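PDB 4WUJ: glycoside hydrolase family 15, cellulose signaling associated protein envoy from Hypocrea jecorina, which acts as a blue-light photoreceptor that binds FMN in its LOV domain and links light signalling to oxidative stress. Local coordinates for residues C[15-20]-C[40-45]. Numbering follows the deposited sequence.
With FMN (flavin mononucleotide), chain I.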
loop_
_atom_site.group_PDB
_atom_site.type_symbol
_atom_site.label_atom_id
_atom_site.label_comp_id
_atom_site.label_asym_id
_atom_site.label_seq_id
_atom_site.Cartn_x
_atom_site.Cartn_y
_atom_site.Cartn_z
ATOM N N MET C 15 6.660 -0.861 0.931
ATOM C CA MET C 15 6.141 -2.161 1.245
ATOM C C MET C 15 7.264 -2.993 1.882
ATOM O O MET C 15 6.993 -3.801 2.783
ATOM C CB MET C 15 5.440 -2.774 0.021
ATOM C CG MET C 15 4.474 -1.744 -0.720
ATOM S SD MET C 15 2.700 -1.692 -0.259
ATOM C CE MET C 15 1.904 -2.255 -1.761
ATOM N N GLY C 16 8.521 -2.748 1.502
ATOM C CA GLY C 16 9.641 -3.354 2.220
ATOM C C GLY C 16 9.742 -2.875 3.697
ATOM O O GLY C 16 10.153 -3.613 4.610
ATOM N N ILE C 17 9.393 -1.610 3.910
ATOM C CA ILE C 17 9.209 -1.048 5.249
ATOM C C ILE C 17 8.109 -1.792 6.021
ATOM O O ILE C 17 8.329 -2.239 7.145
ATOM C CB ILE C 17 8.882 0.446 5.130
ATOM C CG1 ILE C 17 10.182 1.217 4.901
ATOM C CG2 ILE C 17 8.119 0.955 6.322
ATOM C CD1 ILE C 17 9.986 2.661 4.646
ATOM N N LEU C 18 6.937 -1.930 5.417
ATOM C CA LEU C 18 5.826 -2.661 6.045
ATOM C C LEU C 18 6.166 -4.116 6.339
ATOM O O LEU C 18 5.850 -4.658 7.374
ATOM C CB LEU C 18 4.593 -2.626 5.144
ATOM C CG LEU C 18 3.995 -1.235 5.043
ATOM C CD1 LEU C 18 2.894 -1.216 4.048
ATOM C CD2 LEU C 18 3.488 -0.740 6.410
ATOM N N LEU C 19 6.816 -4.767 5.415
ATOM C CA LEU C 19 7.151 -6.136 5.650
ATOM C C LEU C 19 8.076 -6.286 6.862
ATOM O O LEU C 19 7.884 -7.184 7.677
ATOM C CB LEU C 19 7.786 -6.715 4.408
ATOM C CG LEU C 19 7.843 -8.230 4.359
ATOM C CD1 LEU C 19 6.474 -8.851 4.685
ATOM C CD2 LEU C 19 8.351 -8.642 2.969
ATOM N N ARG C 20 9.093 -5.435 6.981
ATOM C CA ARG C 20 10.002 -5.523 8.129
ATOM C C ARG C 20 9.208 -5.357 9.431
ATOM O O ARG C 20 9.411 -6.085 10.432
ATOM C CB ARG C 20 11.081 -4.453 8.036
ATOM C CG ARG C 20 12.452 -4.979 7.683
ATOM C CD ARG C 20 13.293 -3.915 6.981
ATOM N NE ARG C 20 13.289 -2.626 7.679
ATOM C CZ ARG C 20 13.436 -1.451 7.069
ATOM N NH1 ARG C 20 13.599 -1.395 5.743
ATOM N NH2 ARG C 20 13.425 -0.332 7.783
ATOM N N LEU C 40 -1.480 5.899 5.252
ATOM C CA LEU C 40 -0.134 5.712 5.790
ATOM C C LEU C 40 0.671 6.973 5.635
ATOM O O LEU C 40 0.600 7.627 4.590
ATOM C CB LEU C 40 0.590 4.590 5.076
ATOM C CG LEU C 40 2.019 4.281 5.514
ATOM C CD1 LEU C 40 2.317 2.790 5.362
ATOM C CD2 LEU C 40 3.034 5.117 4.744
ATOM N N THR C 41 1.393 7.335 6.700
ATOM C CA THR C 41 2.360 8.416 6.640
ATOM C C THR C 41 3.708 7.872 7.096
ATOM O O THR C 41 3.808 6.928 7.897
ATOM C CB THR C 41 1.951 9.665 7.492
ATOM O OG1 THR C 41 1.963 9.338 8.890
ATOM C CG2 THR C 41 0.580 10.157 7.112
ATOM N N LEU C 42 4.742 8.450 6.530
ATOM C CA LEU C 42 6.101 8.166 6.910
ATOM C C LEU C 42 6.707 9.521 7.303
ATOM O O LEU C 42 6.641 10.509 6.530
ATOM C CB LEU C 42 6.846 7.570 5.725
ATOM C CG LEU C 42 8.213 6.943 5.905
ATOM C CD1 LEU C 42 8.284 5.875 6.993
ATOM C CD2 LEU C 42 8.544 6.336 4.542
ATOM N N CYS C 43 7.283 9.564 8.499
ATOM C CA CYS C 43 7.836 10.810 9.038
ATOM C C CYS C 43 9.281 10.598 9.402
ATOM O O CYS C 43 9.633 9.557 9.945
ATOM C CB CYS C 43 7.051 11.263 10.254
ATOM S SG CYS C 43 5.337 11.745 9.887
ATOM N N ASP C 44 10.130 11.566 9.048
ATOM C CA ASP C 44 11.514 11.483 9.408
ATOM C C ASP C 44 11.706 12.166 10.792
ATOM O O ASP C 44 11.855 13.383 10.878
ATOM C CB ASP C 44 12.376 12.160 8.336
ATOM C CG ASP C 44 13.861 11.950 8.580
ATOM O OD1 ASP C 44 14.235 11.637 9.727
ATOM O OD2 ASP C 44 14.644 12.127 7.623
ATOM N N ILE C 45 11.686 11.396 11.868
ATOM C CA ILE C 45 11.746 12.021 13.185
ATOM C C ILE C 45 13.169 12.550 13.611
ATOM O O ILE C 45 13.303 13.192 14.650
ATOM C CB ILE C 45 11.146 11.104 14.250
ATOM C CG1 ILE C 45 12.009 9.872 14.418
ATOM C CG2 ILE C 45 9.671 10.686 13.871
ATOM C CD1 ILE C 45 11.893 9.280 15.785
HETATM N N1 FMN I . -1.594 12.619 15.142
HETATM C C2 FMN I . -2.929 12.602 14.797
HETATM O O2 FMN I . -3.745 13.264 15.435
HETATM N N3 FMN I . -3.357 11.847 13.707
HETATM C C4 FMN I . -2.478 11.094 12.967
HETATM O O4 FMN I . -2.898 10.458 12.005
HETATM C C4A FMN I . -1.118 11.101 13.307
HETATM N N5 FMN I . -0.199 10.368 12.568
HETATM C C5A FMN I . 1.122 10.368 12.918
HETATM C C6 FMN I . 1.996 9.607 12.165
HETATM C C7 FMN I . 3.348 9.603 12.463
HETATM C C7M FMN I . 4.252 8.753 11.625
HETATM C C8 FMN I . 3.824 10.371 13.550
HETATM C C8M FMN I . 5.294 10.369 13.886
HETATM C C9 FMN I . 2.925 11.124 14.318
HETATM C C9A FMN I . 1.570 11.131 14.005
HETATM N N10 FMN I . 0.651 11.884 14.743
HETATM C C10 FMN I . -0.686 11.869 14.396
HETATM C "C1'" FMN I . 1.008 12.695 15.970
HETATM C "C2'" FMN I . 1.553 14.094 15.796
HETATM O "O2'" FMN I . 2.296 14.147 14.600
HETATM C "C3'" FMN I . 2.367 14.458 17.071
HETATM O "O3'" FMN I . 3.406 13.510 17.293
HETATM C "C4'" FMN I . 1.447 14.499 18.314
HETATM O "O4'" FMN I . 0.528 15.557 18.148
HETATM C "C5'" FMN I . 2.212 14.627 19.644
HETATM O "O5'" FMN I . 3.157 15.679 19.567
HETATM P P FMN I . 2.753 17.177 19.933
HETATM O O1P FMN I . 3.985 18.011 19.619
HETATM O O2P FMN I . 1.602 17.737 19.169
HETATM O O3P FMN I . 2.440 17.253 21.391
#
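Ile17 and Leu42 meet tip to tip, Ile17 CD1 lying 3.9 Å from Leu42 CD2, and one step along Leu18 CD2 reaches Leu40 CD1, again at 3.9 Å. These two methyl pairs carry the contact between helix 14-22, an N-terminal element, and the outward face of the PAS-fold sheet of this LOV domain. Leu40 and Leu42 point toward the helix, each with CG anti to its own backbone N (chi1 179° and -169°). Leu18 starts off obliquely; its chi2 of 174° sends CD1 anti to CA and leaves CD2 as the branch that meets Leu40. Backbones stay well apart, with Ile17 CA 9.9 Å from Leu42 CA, and the space is bridged by side chains alone. The tighter packing gathers around the buried Leu18, Leu40 and Leu42: Val141 of the adjoining strand touches both Ile17 and Leu42, while Leu143 and Tyr54 flank Leu40. The more open side is that of Ile17 and Arg20, both partly exposed, where Arg20 makes a cation-pi contact with Trp131. Met15, Leu18 and Leu19 pack on the second subunit. On the opposite face of the strand, Thr41 and Cys43 line the flavin pocket: Thr41 OG1 stands 3.3 Å from FMN C6, and Cys43 SG lies 3.6 Å from FMN C7M, a ring methyl. Thr41 OG1 also makes a weak hydrogen bond to Gln144 NE2, which itself binds FMN. One short strand thus has a flavin-facing side and a helix-facing side, where two methyl contacts without a polar bond between the segments set the helix position by shape and burial, not by bond direction.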